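Side-chain contacts in peptidase (Yersinia bercovieri, PDB 5NYW), which is of unknown function but, as an ancestral proteasome-type beta-subunit (Anbu) of the Ntn-hydrolase fold, assembles into a multimer and is probably a peptidase: residues Arg92-Ile95 against Asn96-Gly100; Met196-Pro199 against Leu200-Ser204; Lys223-Gly226 against Glu227-Ser231. One frame throughout, in Å; residues are numbered along the deposited sequence.

Interaction 1: Arg92-Ile95 against Asn96-Gly100; sequences REVI and NRDSG
S99 turns back onto I95 because its OG stands between its own backbone N and carbonyl carbon (chi1 68°), which carries the hydroxyl over the last helical turn. S99 OG donates a hydrogen bond to I95 O at 2.8 Å, and S99 N reaches I95 O as well, at 2.9 Å. The two donors come from opposite faces of the carbonyl plane, so this one oxygen is gripped twice at the point where helical backbone angles stop.

On another side of the helix, V94 lies alongside both R97 and D98, all pointing the same way. V94 CG1 lies 4.0 Å from R97 NH2 and equally far from D98 OD2. The R97 chain is bent at chi3 (71°), which brings its guanidinium back side-on to its neighbour: R97 NE to D98 OD1 is 3.1 Å, and R97 NH2 to D98 OD1 is 3.2 Å. Both nitrogens meet the single oxygen from the same face of the carboxylate, out of its plane, while OD1 stays near the plane of the guanidinium.

R97 has further partners in S57 of helix 52-65 and Y81 of a second subunit. With D98 buried, the chemistry implies that R97 probably offsets its charge, while the two hydrogen bonds from S99 OG and S99 N satisfy I95 O at the end of helix 80-98.

Interaction 2: Met196-Pro199 against Leu200-Ser204; sequences MIYP and LDSFS
Y198 sets its ring against the turn that follows strand 193-199 and meets S202, F203 and S204 with different parts of it. Its CG is anti to the backbone N (chi1 176°), directing the phenol out along the loop. S202 OG sits over one face, 3.4 Å from Y198 CE1, whereas S204 O approaches the ring edge, 3.3 Å from Y198 CD1. At the far end, F203 N donates to Y198 OH at 2.9 Å, with a bent N-H...O angle of 140°. The same hydroxyl lies above one face of the F203 ring, displaced toward the rim, with Y198 OH 3.4 Å from F203 CD1.

S202 adopts the rotamer that sets OG between its backbone N and carbonyl carbon (chi1 75°), and this oxygen then works in two directions. S202 OG donates to P199 O at 2.9 Å and accepts from S204 N at 3.1 Å, the latter bond forming an ST turn. S202 N also donates to P199 O, at 3.1 Å, closing a type II beta turn with L200 and D201 at its two central positions; S202 N and OG reach that carbonyl from the same face. The pyrrolidine of P199 packs beside S202, and the extended M196 chain brings CE to S204 O at 3.5 Å.

Q119 of strand 112-120 lies beyond the turn: its OE1 bonds Y198 OH and its NE2 bonds D201 OD1. Y198 OH accepts a hydrogen bond from F203 N and can donate one to Q119 OE1, so the phenol ties the turn of one sheet to a strand of the other.

Interaction 3: Lys223-Gly226 against Glu227-Ser231; sequences KGWG and EGLVS
W225 and L229, one helical turn apart, are joined twice, by backbone and by side chain. L229 N donates to W225 O at 2.9 Å, and L229 CD1 rests over one face of the indole in a CH-pi contact, 3.5 Å from the centroid of the five-membered ring and 23° off its normal. The nearest ring atom to L229 CD1 is W225 CE2, at 3.3 Å.

The remaining carbonyls of 223-226 find their donors four residues on. E227 N reaches K223 O at 3.1 Å with an N-H...O angle of 163°, and G228 N reaches G224 O at 2.9 Å. V230 N to G226 O is weak at 3.3 Å, and V230 CG1 presses against that same carbonyl oxygen.

K223 and E227 run side by side in the same direction, both extended beyond CG. Their meeting is made through carbon: K223 CE is 3.2 Å from E227 OE2, while the charged K223 NZ stays 4.5 Å from that oxygen, beyond a salt bridge. Any attraction between the two charges is probably modest on this exposed side.

W225 and L229 are buried, whereas K223 and E227 are exposed. W225 packs on I177 and D180 of helix 168-185 and touches L229 of a third subunit, while L229 meets R160 of that subunit; at W225 and L229 the helix thus meets both helix 168-185 of its own chain and the neighbouring chain.

Overall arrangement
Along the chain the three contacts follow in series, and none touches another. Interaction 1 ends helix 80-98, which packs on helix 52-65; interaction 2 spans the end of strand 193-199, in the six-stranded sheet, and the loop after it; interaction 3 lies on helix 216-234, beside helix 168-185. Centres of interactions 1 and 3 are about 46 Å apart, on opposite sides of the chain's centre, with interaction 2 about 34 Å from the first and 31 Å from the third. The arrangement fits the layered helix-sheet-sheet-helix Ntn-hydrolase fold. The two helical contacts meet different neighbouring subunits of the 14-chain assembly. Through Y198 and D201 to Q119, 196-204 links the two sheets.

Interaction 1: Arg92-Ile95 against Asn96-Gly100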
ATOM      1  N   ARG L  92      18.634   0.458 -17.528  1.00 52.37           N
ATOM      2  CA  ARG L  92      17.407   0.213 -16.746  1.00 61.72           C
ATOM      3  C   ARG L  92      16.188  -0.043 -17.641  1.00 64.69           C
ATOM      4  O   ARG L  92      15.371  -0.912 -17.342  1.00 67.14           O
ATOM      5  CB  ARG L  92      17.104   1.391 -15.799  1.00 61.73           C
ATOM      6  CG  ARG L  92      18.005   1.468 -14.575  1.00 54.77           C
ATOM      7  CD  ARG L  92      17.600   2.567 -13.548  1.00 71.36           C
ATOM      8  NE  ARG L  92      17.782   3.946 -14.023  1.00 73.32           N
ATOM      9  CZ  ARG L  92      18.881   4.679 -13.800  1.00 84.71           C
ATOM     10  NH1 ARG L  92      19.927   4.154 -13.153  1.00 75.47           N
ATOM     11  NH2 ARG L  92      18.960   5.928 -14.255  1.00 74.61           N
ATOM     12  N   GLU L  93      16.082   0.707 -18.736  1.00 50.66           N
ATOM     13  CA  GLU L  93      14.986   0.558 -19.695  1.00 52.06           C
ATOM     14  C   GLU L  93      14.903  -0.847 -20.283  1.00 56.65           C
ATOM     15  O   GLU L  93      13.826  -1.438 -20.378  1.00 62.17           O
ATOM     16  CB  GLU L  93      15.151   1.559 -20.837  1.00 53.20           C
ATOM     17  CG  GLU L  93      14.182   1.357 -21.973  1.00 52.60           C
ATOM     18  CD  GLU L  93      14.517   2.221 -23.183  1.00 62.98           C
ATOM     19  OE1 GLU L  93      13.808   2.120 -24.202  1.00 70.28           O
ATOM     20  OE2 GLU L  93      15.505   2.982 -23.135  1.00 62.79           O
ATOM     21  N   VAL L  94      16.049  -1.352 -20.730  1.00 55.79           N
ATOM     22  CA  VAL L  94      16.122  -2.668 -21.340  1.00 59.33           C
ATOM     23  C   VAL L  94      15.898  -3.800 -20.326  1.00 60.20           C
ATOM     24  O   VAL L  94      15.145  -4.731 -20.601  1.00 59.33           O
ATOM     25  CB  VAL L  94      17.464  -2.847 -22.039  1.00 61.27           C
ATOM     26  CG1 VAL L  94      17.671  -4.295 -22.462  1.00 58.29           C
ATOM     27  CG2 VAL L  94      17.535  -1.894 -23.223  1.00 65.93           C
ATOM     28  N   ILE L  95      16.505  -3.702 -19.143  1.00 61.53           N
ATOM     29  CA  ILE L  95      16.328  -4.748 -18.133  1.00 65.01           C
ATOM     30  C   ILE L  95      14.884  -4.851 -17.635  1.00 74.87           C
ATOM     31  O   ILE L  95      14.320  -5.949 -17.559  1.00 85.33           O
ATOM     32  CB  ILE L  95      17.257  -4.523 -16.929  1.00 60.11           C
ATOM     33  CG1 ILE L  95      18.692  -4.818 -17.338  1.00 60.10           C
ATOM     34  CG2 ILE L  95      16.882  -5.438 -15.770  1.00 51.53           C
ATOM     35  CD1 ILE L  95      19.689  -4.621 -16.230  1.00 73.75           C
ATOM     36  N   ASN L  96      14.272  -3.708 -17.348  1.00 70.64           N
ATOM     37  CA  ASN L  96      12.898  -3.696 -16.871  1.00 73.92           C
ATOM     38  C   ASN L  96      11.933  -4.186 -17.945  1.00 71.65           C
ATOM     39  O   ASN L  96      10.913  -4.806 -17.633  1.00 71.41           O
ATOM     40  CB  ASN L  96      12.511  -2.306 -16.373  1.00 82.98           C
ATOM     41  CG  ASN L  96      13.191  -1.958 -15.057  1.00 83.43           C
ATOM     42  OD1 ASN L  96      13.835  -2.809 -14.430  1.00 87.87           O
ATOM     43  ND2 ASN L  96      13.021  -0.720 -14.615  1.00 66.01           N
ATOM     44  N   ARG L  97      12.243  -3.887 -19.203  1.00 68.19           N
ATOM     45  CA  ARG L  97      11.420  -4.363 -20.313  1.00 67.82           C
ATOM     46  C   ARG L  97      11.522  -5.892 -20.430  1.00 72.13           C
ATOM     47  O   ARG L  97      10.502  -6.575 -20.470  1.00 83.46           O
ATOM     48  CB  ARG L  97      11.844  -3.709 -21.637  1.00 52.80           C
ATOM     49  CG  ARG L  97      11.067  -4.201 -22.851  1.00 54.26           C
ATOM     50  CD  ARG L  97      11.786  -3.855 -24.157  1.00 63.19           C
ATOM     51  NE  ARG L  97      12.999  -4.665 -24.310  1.00 64.37           N
ATOM     52  CZ  ARG L  97      13.927  -4.502 -25.252  1.00 65.77           C
ATOM     53  NH1 ARG L  97      13.799  -3.547 -26.161  1.00 74.54           N
ATOM     54  NH2 ARG L  97      14.985  -5.311 -25.291  1.00 59.78           N
ATOM     55  N   ASP L  98      12.749  -6.423 -20.486  1.00 68.90           N
ATOM     56  CA  ASP L  98      12.953  -7.870 -20.673  1.00 72.37           C
ATOM     57  C   ASP L  98      12.530  -8.754 -19.493  1.00 80.11           C
ATOM     58  O   ASP L  98      12.142  -9.913 -19.687  1.00 79.06           O
ATOM     59  CB  ASP L  98      14.425  -8.176 -20.997  1.00 68.04           C
ATOM     60  CG  ASP L  98      14.807  -7.804 -22.428  1.00 71.72           C
ATOM     61  OD1 ASP L  98      13.899  -7.438 -23.223  1.00 57.27           O
ATOM     62  OD2 ASP L  98      16.003  -7.948 -22.774  1.00 70.00           O
ATOM     63  N   SER L  99      12.603  -8.211 -18.278  1.00 80.49           N
ATOM     64  CA  SER L  99      12.202  -8.957 -17.085  1.00 80.77           C
ATOM     65  C   SER L  99      10.704  -8.813 -16.721  1.00 90.69           C
ATOM     66  O   SER L  99      10.315  -9.020 -15.567  1.00106.54           O
ATOM     67  CB  SER L  99      13.103  -8.561 -15.905  1.00 78.16           C
ATOM     68  OG  SER L  99      12.886  -7.232 -15.482  1.00 81.88           O
ATOM     69  N   GLY L 100       9.881  -8.474 -17.719  1.00 84.32           N
ATOM     70  CA  GLY L 100       8.430  -8.380 -17.586  1.00 94.23           C
ATOM     71  C   GLY L 100       7.849  -7.775 -16.317  1.00 95.26           C
ATOM     72  O   GLY L 100       6.804  -8.222 -15.836  1.00 96.54           O
TER

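Interaction 2: Met196-Pro199 against Leu200-Ser204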
ATOM      1  N   MET L 196      41.725  -1.182 -29.242  1.00 58.30           N
ATOM      2  CA  MET L 196      41.873   0.163 -29.763  1.00 56.70           C
ATOM      3  C   MET L 196      42.750   1.053 -28.893  1.00 60.34           C
ATOM      4  O   MET L 196      42.699   0.983 -27.671  1.00 65.35           O
ATOM      5  CB  MET L 196      40.514   0.822 -29.938  1.00 65.77           C
ATOM      6  CG  MET L 196      40.639   2.276 -30.290  1.00 71.26           C
ATOM      7  SD  MET L 196      39.076   2.998 -30.681  1.00 75.52           S
ATOM      8  CE  MET L 196      39.480   4.736 -30.518  1.00 72.59           C
ATOM      9  N   ILE L 197      43.566   1.875 -29.532  1.00 67.27           N
ATOM     10  CA  ILE L 197      44.278   2.928 -28.835  1.00 68.56           C
ATOM     11  C   ILE L 197      43.682   4.280 -29.234  1.00 73.31           C
ATOM     12  O   ILE L 197      43.573   4.586 -30.423  1.00 61.39           O
ATOM     13  CB  ILE L 197      45.760   2.929 -29.171  1.00 66.18           C
ATOM     14  CG1 ILE L 197      46.408   1.619 -28.743  1.00 59.17           C
ATOM     15  CG2 ILE L 197      46.421   4.156 -28.556  1.00 67.95           C
ATOM     16  CD1 ILE L 197      47.878   1.525 -29.117  1.00 67.11           C
ATOM     17  N   TYR L 198      43.265   5.067 -28.245  1.00 74.37           N
ATOM     18  CA  TYR L 198      42.786   6.421 -28.495  1.00 58.82           C
ATOM     19  C   TYR L 198      43.714   7.454 -27.878  1.00 61.85           C
ATOM     20  O   TYR L 198      43.723   7.648 -26.656  1.00 64.04           O
ATOM     21  CB  TYR L 198      41.382   6.641 -27.937  1.00 58.36           C
ATOM     22  CG  TYR L 198      40.944   8.080 -28.131  1.00 68.83           C
ATOM     23  CD1 TYR L 198      40.390   8.505 -29.337  1.00 62.17           C
ATOM     24  CD2 TYR L 198      41.136   9.028 -27.128  1.00 77.92           C
ATOM     25  CE1 TYR L 198      40.017   9.819 -29.521  1.00 64.77           C
ATOM     26  CE2 TYR L 198      40.772  10.336 -27.307  1.00 84.93           C
ATOM     27  CZ  TYR L 198      40.209  10.730 -28.502  1.00 75.33           C
ATOM     28  OH  TYR L 198      39.841  12.048 -28.652  1.00 73.79           O
ATOM     29  N   PRO L 199      44.503   8.129 -28.713  1.00 68.45           N
ATOM     30  CA  PRO L 199      45.364   9.212 -28.211  1.00 65.37           C
ATOM     31  C   PRO L 199      44.597  10.502 -27.855  1.00 66.24           C
ATOM     32  O   PRO L 199      43.624  10.867 -28.521  1.00 68.61           O
ATOM     33  CB  PRO L 199      46.349   9.440 -29.363  1.00 59.10           C
ATOM     34  CG  PRO L 199      45.688   8.881 -30.574  1.00 63.02           C
ATOM     35  CD  PRO L 199      44.765   7.791 -30.123  1.00 65.22           C
ATOM     36  N   LEU L 200      45.026  11.152 -26.776  1.00 59.53           N
ATOM     37  CA  LEU L 200      44.424  12.392 -26.306  1.00 63.47           C
ATOM     38  C   LEU L 200      44.280  13.429 -27.420  1.00 69.78           C
ATOM     39  O   LEU L 200      45.189  13.643 -28.216  1.00 72.79           O
ATOM     40  CB  LEU L 200      45.243  12.971 -25.143  1.00 62.85           C
ATOM     41  CG  LEU L 200      44.866  14.367 -24.622  1.00 64.68           C
ATOM     42  CD1 LEU L 200      43.462  14.376 -24.042  1.00 59.07           C
ATOM     43  CD2 LEU L 200      45.888  14.863 -23.588  1.00 56.17           C
ATOM     44  N   ASP L 201      43.096  14.025 -27.481  1.00 69.44           N
ATOM     45  CA  ASP L 201      42.770  15.117 -28.398  1.00 68.32           C
ATOM     46  C   ASP L 201      42.827  14.728 -29.884  1.00 67.39           C
ATOM     47  O   ASP L 201      42.760  15.594 -30.748  1.00 70.16           O
ATOM     48  CB  ASP L 201      43.669  16.338 -28.158  1.00 70.13           C
ATOM     49  CG  ASP L 201      43.418  17.000 -26.812  1.00 67.81           C
ATOM     50  OD1 ASP L 201      42.263  16.975 -26.346  1.00 66.74           O
ATOM     51  OD2 ASP L 201      44.351  17.635 -26.265  1.00 70.97           O
ATOM     52  N   SER L 202      42.937  13.440 -30.188  1.00 64.78           N
ATOM     53  CA  SER L 202      43.002  13.013 -31.582  1.00 66.11           C
ATOM     54  C   SER L 202      41.624  12.889 -32.221  1.00 67.55           C
ATOM     55  O   SER L 202      41.471  13.120 -33.417  1.00 74.94           O
ATOM     56  CB  SER L 202      43.711  11.663 -31.711  1.00 71.23           C
ATOM     57  OG  SER L 202      42.862  10.613 -31.277  1.00 74.25           O
ATOM     58  N   PHE L 203      40.636  12.486 -31.422  1.00 70.91           N
ATOM     59  CA  PHE L 203      39.287  12.191 -31.913  1.00 77.55           C
ATOM     60  C   PHE L 203      39.350  11.259 -33.100  1.00 84.01           C
ATOM     61  O   PHE L 203      38.641  11.426 -34.099  1.00 81.40           O
ATOM     62  CB  PHE L 203      38.511  13.470 -32.224  1.00 71.85           C
ATOM     63  CG  PHE L 203      38.327  14.341 -31.022  1.00 73.71           C
ATOM     64  CD1 PHE L 203      37.430  13.970 -30.027  1.00 61.93           C
ATOM     65  CD2 PHE L 203      39.064  15.505 -30.862  1.00 66.17           C
ATOM     66  CE1 PHE L 203      37.258  14.759 -28.907  1.00 60.60           C
ATOM     67  CE2 PHE L 203      38.903  16.285 -29.737  1.00 62.05           C
ATOM     68  CZ  PHE L 203      38.005  15.907 -28.758  1.00 59.30           C
ATOM     69  N   SER L 204      40.227  10.272 -32.964  1.00 84.69           N
ATOM     70  CA  SER L 204      40.455   9.313 -34.021  1.00 82.62           C
ATOM     71  C   SER L 204      40.117   7.889 -33.600  1.00 76.21           C
ATOM     72  O   SER L 204      40.333   7.495 -32.454  1.00 82.11           O
ATOM     73  CB  SER L 204      41.913   9.384 -34.469  1.00 78.84           C
ATOM     74  OG  SER L 204      42.256   8.251 -35.238  1.00 87.41           O
TER

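Interaction 3: Lys223-Gly226 against Glu227-Ser231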
ATOM      1  N   LYS L 223      54.560 -15.413 -26.889  1.00 73.84           N
ATOM      2  CA  LYS L 223      55.750 -16.278 -26.880  1.00 67.09           C
ATOM      3  C   LYS L 223      56.901 -15.642 -26.095  1.00 68.60           C
ATOM      4  O   LYS L 223      57.584 -16.305 -25.315  1.00 85.07           O
ATOM      5  CB  LYS L 223      56.203 -16.587 -28.314  1.00 61.64           C
ATOM      6  CG  LYS L 223      57.454 -17.447 -28.394  1.00 72.23           C
ATOM      7  CD  LYS L 223      57.836 -17.761 -29.840  1.00 77.46           C
ATOM      8  CE  LYS L 223      59.131 -18.561 -29.921  1.00 75.78           C
ATOM      9  NZ  LYS L 223      59.477 -18.978 -31.313  1.00 72.07           N
ATOM     10  N   GLY L 224      57.104 -14.348 -26.301  1.00 56.36           N
ATOM     11  CA  GLY L 224      58.118 -13.608 -25.578  1.00 58.67           C
ATOM     12  C   GLY L 224      57.845 -13.533 -24.088  1.00 60.78           C
ATOM     13  O   GLY L 224      58.751 -13.738 -23.284  1.00 59.64           O
ATOM     14  N   TRP L 225      56.595 -13.245 -23.718  1.00 65.21           N
ATOM     15  CA  TRP L 225      56.200 -13.152 -22.316  1.00 52.26           C
ATOM     16  C   TRP L 225      56.285 -14.521 -21.627  1.00 64.36           C
ATOM     17  O   TRP L 225      56.820 -14.639 -20.521  1.00 78.15           O
ATOM     18  CB  TRP L 225      54.789 -12.605 -22.190  1.00 50.73           C
ATOM     19  CG  TRP L 225      54.398 -12.390 -20.787  1.00 51.17           C
ATOM     20  CD1 TRP L 225      53.550 -13.152 -20.047  1.00 61.44           C
ATOM     21  CD2 TRP L 225      54.826 -11.322 -19.939  1.00 52.99           C
ATOM     22  NE1 TRP L 225      53.435 -12.638 -18.777  1.00 67.55           N
ATOM     23  CE2 TRP L 225      54.205 -11.506 -18.687  1.00 61.20           C
ATOM     24  CE3 TRP L 225      55.679 -10.229 -20.111  1.00 68.99           C
ATOM     25  CZ2 TRP L 225      54.411 -10.644 -17.613  1.00 62.35           C
ATOM     26  CZ3 TRP L 225      55.885  -9.370 -19.043  1.00 69.12           C
ATOM     27  CH2 TRP L 225      55.250  -9.583 -17.809  1.00 67.19           C
ATOM     28  N   GLY L 226      55.776 -15.556 -22.293  1.00 63.56           N
ATOM     29  CA  GLY L 226      55.775 -16.898 -21.729  1.00 52.45           C
ATOM     30  C   GLY L 226      57.170 -17.400 -21.430  1.00 61.85           C
ATOM     31  O   GLY L 226      57.430 -17.916 -20.342  1.00 66.00           O
ATOM     32  N   GLU L 227      58.066 -17.237 -22.399  1.00 63.17           N
ATOM     33  CA  GLU L 227      59.460 -17.633 -22.258  1.00 54.93           C
ATOM     34  C   GLU L 227      60.161 -16.772 -21.218  1.00 61.76           C
ATOM     35  O   GLU L 227      61.043 -17.249 -20.488  1.00 64.15           O
ATOM     36  CB  GLU L 227      60.194 -17.536 -23.594  1.00 62.22           C
ATOM     37  CG  GLU L 227      59.767 -18.585 -24.605  1.00 69.05           C
ATOM     38  CD  GLU L 227      60.414 -18.387 -25.961  1.00 87.85           C
ATOM     39  OE1 GLU L 227      61.227 -17.447 -26.109  1.00 97.28           O
ATOM     40  OE2 GLU L 227      60.099 -19.169 -26.885  1.00 90.98           O
ATOM     41  N   GLY L 228      59.799 -15.491 -21.189  1.00 55.54           N
ATOM     42  CA  GLY L 228      60.352 -14.567 -20.217  1.00 59.85           C
ATOM     43  C   GLY L 228      60.039 -14.955 -18.782  1.00 70.31           C
ATOM     44  O   GLY L 228      60.930 -14.923 -17.935  1.00 84.80           O
ATOM     45  N   LEU L 229      58.795 -15.353 -18.503  1.00 60.64           N
ATOM     46  CA  LEU L 229      58.420 -15.727 -17.136  1.00 60.99           C
ATOM     47  C   LEU L 229      59.123 -16.994 -16.652  1.00 65.16           C
ATOM     48  O   LEU L 229      59.662 -17.028 -15.534  1.00 65.81           O
ATOM     49  CB  LEU L 229      56.913 -15.936 -17.007  1.00 63.86           C
ATOM     50  CG  LEU L 229      56.137 -14.757 -16.448  1.00 69.20           C
ATOM     51  CD1 LEU L 229      56.374 -13.600 -17.363  1.00 76.15           C
ATOM     52  CD2 LEU L 229      54.649 -15.065 -16.343  1.00 70.92           C
ATOM     53  N   VAL L 230      59.132 -18.027 -17.495  1.00 57.36           N
ATOM     54  CA  VAL L 230      59.752 -19.294 -17.113  1.00 67.02           C
ATOM     55  C   VAL L 230      61.236 -19.118 -16.856  1.00 58.65           C
ATOM     56  O   VAL L 230      61.811 -19.819 -16.024  1.00 66.57           O
ATOM     57  CB  VAL L 230      59.519 -20.409 -18.166  1.00 74.74           C
ATOM     58  CG1 VAL L 230      58.013 -20.551 -18.453  1.00 74.05           C
ATOM     59  CG2 VAL L 230      60.305 -20.163 -19.435  1.00 70.67           C
ATOM     60  N   SER L 231      61.844 -18.184 -17.577  1.00 58.78           N
ATOM     61  CA  SER L 231      63.262 -17.882 -17.421  1.00 55.73           C
ATOM     62  C   SER L 231      63.525 -17.190 -16.072  1.00 53.28           C
ATOM     63  O   SER L 231      64.536 -17.462 -15.412  1.00 63.57           O
ATOM     64  CB  SER L 231      63.740 -17.028 -18.602  1.00 60.89           C
ATOM     65  OG  SER L 231      64.990 -16.412 -18.361  1.00 75.28           O
TER